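Local coordinates for N utilization substance protein B (Aquifex aeolicus, PDB 3R2C) that probably acts in transcription antitermination of ribosomal RNA operons by binding RNA of the boxA antiterminator sequence, at residues K5-T10 with E45-L50; F12-R17 with K30-E35. All blocks are in the same frame, centred on the assembly; numbering follows the deposited sequence.

Interaction 1: residues K5-T10 with E45-L50; sequences KGARDT and EYAKKL. With nucleotides of chain E.
Ala7 and Ala47 meet where the two helices come closest, their methyl carbons CB and CB 4.1 Å apart and their CA atoms only 4.5 Å apart. Small alanines on both sides of the crossing let the helices approach closely, the axes of the two segments coming to 8.2 Å at a crossing angle of -44°. No hydrogen bond joins them; the contact is apolar packing.

Around this alanine pair the larger side chains fill in. Tyr46 lies beside Ala7 and touches it with its ring edge, CD2 of Tyr46 being 3.9 Å from CB of Ala7. Thr10 turns its methyl to the other helix: chi1 of -63°, measured to OG1, leaves CG2 anti to the backbone N and 3.8 Å from Ala47 CB, while OG1 is hydrogen-bonded to Lys36. CD1 of Leu50 lies 3.9 Å from CG of Arg8, packing on the aliphatic root of the arginine.

Two basic side chains of helix 3-21, Arg8 and Lys5, reach the guanine bases of the bound RNA. Arg8, extended from CG to NE, sends NH1 to O6 of G1 of chain E at 2.9 Å, a fairly straight bond (161°) that arrives at the edge of the guanidinium. Its three nitrogens also form salt bridges with Asp106, Glu91 and Glu99, which probably fix its rotation; Glu91 is also hydrogen-bonded to Tyr46 OH. Lys5 bends only at its last torsion and makes a weak bond from NZ to O6 of G2 of chain E, with Asp106 and Asp109 as salt-bridge partners. Such base-edge contacts are consistent with recognition of boxA RNA.

Helix 3-21 is thus packed by helix 41-56 through Ala7, while Arg8 and Asp9 touch helix 100-114 and Thr10 and Ala47 both reach Phe29 of helix 25-36.

Interaction 2: residues F12-R17 with K30-E35; sequences FLVLYR and KEVVEE. With ACT (acetate ion), chain K.
Val32 is pressed between Val14 and the guanidinium of Arg17, and has more surface buried here than any other residue of the two segments. Its CG2, anti to the carbonyl carbon, does most of the touching: it lies 3.6 Å from Val14 CG2 and sits over one face of the guanidinium, toward its rim, 3.7 Å from Arg17 NH1. CG1, the other branch, reaches Leu13 CB at 4.2 Å.

Arg17 comes next; its chain, extended from CG to NE, carries the flat end past Val32, and the guanidinium meets Glu35 from the opposite direction. NH2 bonds to Glu35 OE1 at 2.7 Å through the syn lone pair, and NH1 bonds to OE2 at 3.1 Å, with a further bond from NH1 to OE1. The grip is end-on and two-pronged but twisted, the guanidinium and carboxylate planes standing 49° apart.

Glu31 joins the salt-bridge network at long range, its OE1 3.7 Å from Arg17 NH1; its stronger partner is Arg21. Glu35 OE2 has a second salt bridge, to a basic side chain of the other protein chain; an apolar side chain of that chain packs on Leu13 and its backbone on Arg17. Lys30 NZ binds OXT of an acetate ion, probably from the crystallisation liquor, at 2.7 Å.

Buried valines beside this network thus join helices 3-21 and 25-36 at 135°, next to the partner protein; helix 41-56 closes on Val14 through Val51 while helix 79-94 packs on Phe12, Leu15 and Tyr16.

From the N terminus the chain runs along helix 3-21, which supplies the first segment of interaction 1 and, after a single intervening residue, that of interaction 2. It then turns back into helix 25-36, where interaction 2 closes the shorter loop with 12 residues between its segments. Helix 41-56 follows and closes the longer loop of interaction 1, with 34 between, so that the smaller lies wholly within the larger. The two contacts touch where Thr10 CG2 packs on Val32 CG1 at 3.9 Å. Together they bind the first three helices of this all-helical chain, the RNA being at the interaction 1 end and the other protein chain beside interaction 2.

Interaction 1: residues K5-T10 with E45-L50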
loop_
_atom_site.group_PDB
_atom_site.type_symbol
_atom_site.label_atom_id
_atom_site.label_comp_id
_atom_site.label_asym_id
_atom_site.label_seq_id
_atom_site.Cartn_x
_atom_site.Cartn_y
_atom_site.Cartn_z
ATOM N N LYS A 5 -15.227 -4.859 -4.252
ATOM C CA LYS A 5 -14.367 -5.178 -3.114
ATOM C C LYS A 5 -13.003 -5.659 -3.613
ATOM O O LYS A 5 -11.958 -5.196 -3.150
ATOM C CB LYS A 5 -14.996 -6.247 -2.219
ATOM C CG LYS A 5 -14.218 -6.534 -0.945
ATOM C CD LYS A 5 -15.007 -7.518 -0.041
ATOM C CE LYS A 5 -14.233 -7.890 1.233
ATOM N NZ LYS A 5 -14.095 -6.712 2.151
ATOM N N GLY A 6 -13.014 -6.595 -4.556
ATOM C CA GLY A 6 -11.777 -7.072 -5.151
ATOM C C GLY A 6 -11.032 -5.961 -5.879
ATOM O O GLY A 6 -9.804 -5.900 -5.841
ATOM N N ALA A 7 -11.765 -5.076 -6.541
ATOM C CA ALA A 7 -11.127 -3.986 -7.295
ATOM C C ALA A 7 -10.413 -3.013 -6.352
ATOM O O ALA A 7 -9.347 -2.490 -6.677
ATOM C CB ALA A 7 -12.161 -3.246 -8.124
ATOM N N ARG A 8 -11.007 -2.776 -5.187
ATOM C CA ARG A 8 -10.380 -1.940 -4.160
ATOM C C ARG A 8 -9.106 -2.585 -3.611
ATOM O O ARG A 8 -8.121 -1.892 -3.346
ATOM C CB ARG A 8 -11.375 -1.657 -3.032
ATOM C CG ARG A 8 -12.473 -0.711 -3.484
ATOM C CD ARG A 8 -13.647 -0.642 -2.496
ATOM N NE ARG A 8 -14.753 0.118 -3.082
ATOM C CZ ARG A 8 -16.015 -0.300 -3.141
ATOM N NH1 ARG A 8 -16.372 -1.469 -2.596
ATOM N NH2 ARG A 8 -16.930 0.463 -3.722
ATOM N N ASP A 9 -9.109 -3.904 -3.448
ATOM C CA ASP A 9 -7.881 -4.588 -3.050
ATOM C C ASP A 9 -6.775 -4.412 -4.112
ATOM O O ASP A 9 -5.621 -4.103 -3.788
ATOM C CB ASP A 9 -8.136 -6.075 -2.794
ATOM C CG ASP A 9 -6.840 -6.846 -2.519
ATOM O OD1 ASP A 9 -6.322 -6.756 -1.386
ATOM O OD2 ASP A 9 -6.326 -7.527 -3.435
ATOM N N THR A 10 -7.124 -4.589 -5.381
ATOM C CA THR A 10 -6.152 -4.377 -6.458
ATOM C C THR A 10 -5.585 -2.964 -6.419
ATOM O O THR A 10 -4.368 -2.771 -6.480
ATOM C CB THR A 10 -6.800 -4.625 -7.831
ATOM O OG1 THR A 10 -7.213 -5.995 -7.905
ATOM C CG2 THR A 10 -5.827 -4.317 -8.960
ATOM N N GLU A 45 -11.527 -2.872 -14.925
ATOM C CA GLU A 45 -11.801 -1.494 -15.298
ATOM C C GLU A 45 -12.051 -0.621 -14.071
ATOM O O GLU A 45 -11.613 0.526 -14.033
ATOM C CB GLU A 45 -12.969 -1.423 -16.288
ATOM C CG GLU A 45 -12.549 -1.920 -17.674
ATOM C CD GLU A 45 -13.517 -1.531 -18.772
ATOM O OE1 GLU A 45 -14.598 -0.985 -18.460
ATOM O OE2 GLU A 45 -13.188 -1.777 -19.952
ATOM N N TYR A 46 -12.719 -1.158 -13.057
ATOM C CA TYR A 46 -12.966 -0.362 -11.860
ATOM C C TYR A 46 -11.657 -0.120 -11.086
ATOM O O TYR A 46 -11.405 0.992 -10.631
ATOM C CB TYR A 46 -14.016 -1.011 -10.958
ATOM C CG TYR A 46 -14.614 -0.015 -9.986
ATOM C CD1 TYR A 46 -15.482 0.969 -10.439
ATOM C CD2 TYR A 46 -14.283 -0.031 -8.627
ATOM C CE1 TYR A 46 -16.029 1.897 -9.579
ATOM C CE2 TYR A 46 -14.827 0.902 -7.747
ATOM C CZ TYR A 46 -15.706 1.863 -8.238
ATOM O OH TYR A 46 -16.266 2.811 -7.407
ATOM N N ALA A 47 -10.839 -1.162 -10.936
ATOM C CA ALA A 47 -9.515 -1.017 -10.333
ATOM C C ALA A 47 -8.683 0.034 -11.074
ATOM O O ALA A 47 -8.005 0.859 -10.446
ATOM C CB ALA A 47 -8.774 -2.354 -10.335
ATOM N N LYS A 48 -8.711 -0.004 -12.403
ATOM C CA LYS A 48 -7.907 0.922 -13.201
ATOM C C LYS A 48 -8.362 2.370 -12.948
ATOM O O LYS A 48 -7.539 3.290 -12.860
ATOM C CB LYS A 48 -8.025 0.581 -14.685
ATOM C CG LYS A 48 -7.195 1.452 -15.628
ATOM C CD LYS A 48 -7.506 1.096 -17.082
ATOM C CE LYS A 48 -6.291 1.243 -17.994
ATOM N NZ LYS A 48 -6.226 0.149 -19.015
ATOM N N LYS A 49 -9.670 2.556 -12.812
ATOM C CA LYS A 49 -10.241 3.876 -12.569
ATOM C C LYS A 49 -9.900 4.404 -11.164
ATOM O O LYS A 49 -9.580 5.583 -11.010
ATOM C CB LYS A 49 -11.751 3.850 -12.772
ATOM C CG LYS A 49 -12.391 5.235 -12.753
ATOM C CD LYS A 49 -13.724 5.214 -13.465
ATOM C CE LYS A 49 -14.662 4.247 -12.794
ATOM N NZ LYS A 49 -14.911 4.663 -11.393
ATOM N N LEU A 50 -9.950 3.536 -10.153
ATOM C CA LEU A 50 -9.544 3.910 -8.794
ATOM C C LEU A 50 -8.093 4.350 -8.779
ATOM O O LEU A 50 -7.770 5.393 -8.216
ATOM C CB LEU A 50 -9.706 2.744 -7.817
ATOM C CG LEU A 50 -11.143 2.318 -7.540
ATOM C CD1 LEU A 50 -11.169 0.967 -6.782
ATOM C CD2 LEU A 50 -11.860 3.404 -6.760
ATOM O "O5'" G E 1 -24.518 -8.522 -2.823
ATOM C "C5'" G E 1 -23.886 -9.558 -2.079
ATOM C "C4'" G E 1 -23.397 -9.061 -0.744
ATOM O "O4'" G E 1 -22.305 -8.117 -0.954
ATOM C "C3'" G E 1 -24.424 -8.305 0.089
ATOM O "O3'" G E 1 -24.053 -8.440 1.457
ATOM C "C2'" G E 1 -24.189 -6.866 -0.376
ATOM O "O2'" G E 1 -24.694 -5.861 0.480
ATOM C "C1'" G E 1 -22.662 -6.851 -0.439
ATOM N N9 G E 1 -22.078 -5.830 -1.307
ATOM C C8 G E 1 -22.495 -5.225 -2.472
ATOM N N7 G E 1 -21.608 -4.371 -2.933
ATOM C C5 G E 1 -20.556 -4.430 -2.027
ATOM C C6 G E 1 -19.306 -3.745 -1.958
ATOM O O6 G E 1 -18.866 -2.904 -2.731
ATOM N N1 G E 1 -18.540 -4.124 -0.857
ATOM C C2 G E 1 -18.943 -5.046 0.075
ATOM N N2 G E 1 -18.117 -5.314 1.091
ATOM N N3 G E 1 -20.099 -5.675 0.030
ATOM C C4 G E 1 -20.841 -5.321 -1.031
ATOM P P G E 2 -25.141 -8.635 2.623
ATOM O OP1 G E 2 -24.987 -9.990 3.127
ATOM O OP2 G E 2 -26.457 -8.205 2.086
ATOM O "O5'" G E 2 -24.631 -7.599 3.713
ATOM C "C5'" G E 2 -25.120 -7.603 5.043
ATOM C "C4'" G E 2 -24.126 -6.949 5.978
ATOM O "O4'" G E 2 -22.942 -7.782 6.096
ATOM C "C3'" G E 2 -23.570 -5.600 5.519
ATOM O "O3'" G E 2 -24.447 -4.521 5.777
ATOM C "C2'" G E 2 -22.254 -5.504 6.281
ATOM O "O2'" G E 2 -22.468 -5.069 7.615
ATOM C "C1'" G E 2 -21.800 -6.969 6.304
ATOM N N9 G E 2 -20.805 -7.263 5.250
ATOM C C8 G E 2 -21.034 -7.695 3.971
ATOM N N7 G E 2 -19.933 -7.835 3.283
ATOM C C5 G E 2 -18.919 -7.467 4.155
ATOM C C6 G E 2 -17.512 -7.420 3.962
ATOM O O6 G E 2 -16.870 -7.715 2.939
ATOM N N1 G E 2 -16.848 -7.000 5.111
ATOM C C2 G E 2 -17.468 -6.648 6.284
ATOM N N2 G E 2 -16.655 -6.276 7.274
ATOM N N3 G E 2 -18.784 -6.684 6.474
ATOM C C4 G E 2 -19.442 -7.103 5.374
#

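Interaction 2: residues F12-R17 with K30-E35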
loop_
_atom_site.group_PDB
_atom_site.type_symbol
_atom_site.label_atom_id
_atom_site.label_comp_id
_atom_site.label_asym_id
_atom_site.label_seq_id
_atom_site.Cartn_x
_atom_site.Cartn_y
_atom_site.Cartn_z
ATOM N N PHE A 12 -5.579 -0.765 -3.962
ATOM C CA PHE A 12 -4.758 -0.564 -2.764
ATOM C C PHE A 12 -3.337 -1.124 -2.951
ATOM O O PHE A 12 -2.343 -0.461 -2.614
ATOM C CB PHE A 12 -5.383 -1.218 -1.530
ATOM C CG PHE A 12 -4.414 -1.352 -0.393
ATOM C CD1 PHE A 12 -4.174 -0.280 0.447
ATOM C CD2 PHE A 12 -3.723 -2.546 -0.184
ATOM C CE1 PHE A 12 -3.250 -0.387 1.490
ATOM C CE2 PHE A 12 -2.808 -2.662 0.846
ATOM C CZ PHE A 12 -2.566 -1.571 1.685
ATOM N N LEU A 13 -3.242 -2.335 -3.490
ATOM C CA LEU A 13 -1.944 -2.973 -3.696
ATOM C C LEU A 13 -1.080 -2.134 -4.624
ATOM O O LEU A 13 0.138 -2.020 -4.422
ATOM C CB LEU A 13 -2.105 -4.394 -4.265
ATOM C CG LEU A 13 -2.791 -5.368 -3.292
ATOM C CD1 LEU A 13 -2.917 -6.771 -3.881
ATOM C CD2 LEU A 13 -2.044 -5.427 -1.956
ATOM N N VAL A 14 -1.705 -1.539 -5.636
ATOM C CA VAL A 14 -0.954 -0.713 -6.570
ATOM C C VAL A 14 -0.440 0.560 -5.890
ATOM O O VAL A 14 0.729 0.884 -6.026
ATOM C CB VAL A 14 -1.740 -0.416 -7.870
ATOM C CG1 VAL A 14 -0.963 0.564 -8.767
ATOM C CG2 VAL A 14 -2.000 -1.738 -8.645
ATOM N N LEU A 15 -1.299 1.252 -5.144
ATOM C CA LEU A 15 -0.898 2.463 -4.441
ATOM C C LEU A 15 0.189 2.153 -3.412
ATOM O O LEU A 15 1.130 2.914 -3.259
ATOM C CB LEU A 15 -2.110 3.111 -3.746
ATOM C CG LEU A 15 -3.196 3.631 -4.702
ATOM C CD1 LEU A 15 -4.388 4.248 -3.940
ATOM C CD2 LEU A 15 -2.610 4.653 -5.688
ATOM N N TYR A 16 0.049 1.030 -2.716
ATOM C CA TYR A 16 1.024 0.592 -1.723
ATOM C C TYR A 16 2.389 0.387 -2.393
ATOM O O TYR A 16 3.410 0.917 -1.932
ATOM C CB TYR A 16 0.501 -0.677 -1.032
ATOM C CG TYR A 16 1.477 -1.432 -0.136
ATOM C CD1 TYR A 16 1.688 -1.049 1.186
ATOM C CD2 TYR A 16 2.150 -2.549 -0.605
ATOM C CE1 TYR A 16 2.563 -1.756 2.010
ATOM C CE2 TYR A 16 3.012 -3.261 0.204
ATOM C CZ TYR A 16 3.219 -2.859 1.508
ATOM O OH TYR A 16 4.101 -3.566 2.296
ATOM N N ARG A 17 2.413 -0.332 -3.511
ATOM C CA ARG A 17 3.666 -0.536 -4.245
ATOM C C ARG A 17 4.254 0.746 -4.804
ATOM O O ARG A 17 5.475 0.930 -4.833
ATOM C CB ARG A 17 3.450 -1.501 -5.405
ATOM C CG ARG A 17 3.687 -2.917 -5.010
ATOM C CD ARG A 17 3.232 -3.878 -6.081
ATOM N NE ARG A 17 2.820 -5.130 -5.470
ATOM C CZ ARG A 17 2.720 -6.282 -6.119
ATOM N NH1 ARG A 17 3.021 -6.348 -7.405
ATOM N NH2 ARG A 17 2.345 -7.362 -5.458
ATOM N N LYS A 30 -0.099 -3.279 -14.049
ATOM C CA LYS A 30 0.079 -4.473 -14.857
ATOM C C LYS A 30 0.647 -5.613 -13.999
ATOM O O LYS A 30 0.184 -6.746 -14.102
ATOM C CB LYS A 30 0.969 -4.150 -16.072
ATOM C CG LYS A 30 1.378 -5.336 -16.944
ATOM C CD LYS A 30 2.549 -4.977 -17.879
ATOM C CE LYS A 30 2.108 -4.198 -19.126
ATOM N NZ LYS A 30 3.271 -3.745 -19.959
ATOM N N GLU A 31 1.617 -5.322 -13.127
ATOM C CA GLU A 31 2.177 -6.354 -12.250
ATOM C C GLU A 31 1.112 -6.976 -11.339
ATOM O O GLU A 31 1.036 -8.201 -11.189
ATOM C CB GLU A 31 3.290 -5.789 -11.363
ATOM C CG GLU A 31 4.619 -5.593 -12.038
ATOM C CD GLU A 31 5.680 -5.057 -11.075
ATOM O OE1 GLU A 31 5.434 -5.034 -9.846
ATOM O OE2 GLU A 31 6.757 -4.661 -11.550
ATOM N N VAL A 32 0.301 -6.133 -10.709
ATOM C CA VAL A 32 -0.696 -6.642 -9.766
ATOM C C VAL A 32 -1.777 -7.461 -10.476
ATOM O O VAL A 32 -2.203 -8.503 -9.978
ATOM C CB VAL A 32 -1.326 -5.505 -8.934
ATOM C CG1 VAL A 32 -2.479 -6.046 -8.082
ATOM C CG2 VAL A 32 -0.262 -4.853 -8.047
ATOM N N VAL A 33 -2.214 -6.991 -11.639
ATOM C CA VAL A 33 -3.235 -7.687 -12.416
ATOM C C VAL A 33 -2.747 -9.096 -12.780
ATOM O O VAL A 33 -3.489 -10.082 -12.669
ATOM C CB VAL A 33 -3.600 -6.882 -13.697
ATOM C CG1 VAL A 33 -4.279 -7.771 -14.741
ATOM C CG2 VAL A 33 -4.485 -5.676 -13.343
ATOM N N GLU A 34 -1.494 -9.208 -13.192
ATOM C CA GLU A 34 -0.942 -10.519 -13.535
ATOM C C GLU A 34 -0.805 -11.425 -12.314
ATOM O O GLU A 34 -1.087 -12.610 -12.396
ATOM C CB GLU A 34 0.407 -10.363 -14.239
ATOM C CG GLU A 34 0.300 -9.582 -15.544
ATOM C CD GLU A 34 1.590 -9.587 -16.345
ATOM O OE1 GLU A 34 2.578 -10.205 -15.885
ATOM O OE2 GLU A 34 1.612 -8.973 -17.438
ATOM N N GLU A 35 -0.384 -10.875 -11.179
ATOM C CA GLU A 35 -0.217 -11.679 -9.969
ATOM C C GLU A 35 -1.538 -12.186 -9.411
ATOM O O GLU A 35 -1.606 -13.302 -8.901
ATOM C CB GLU A 35 0.500 -10.879 -8.884
ATOM C CG GLU A 35 1.973 -10.666 -9.175
ATOM C CD GLU A 35 2.539 -9.495 -8.407
ATOM O OE1 GLU A 35 1.826 -8.986 -7.519
ATOM O OE2 GLU A 35 3.681 -9.075 -8.695
HETATM C C ACT K . 2.431 -0.033 -19.105
HETATM O O ACT K . 3.341 0.830 -19.181
HETATM O OXT ACT K . 2.803 -1.227 -19.131
HETATM C CH3 ACT K . 0.977 0.333 -18.995
#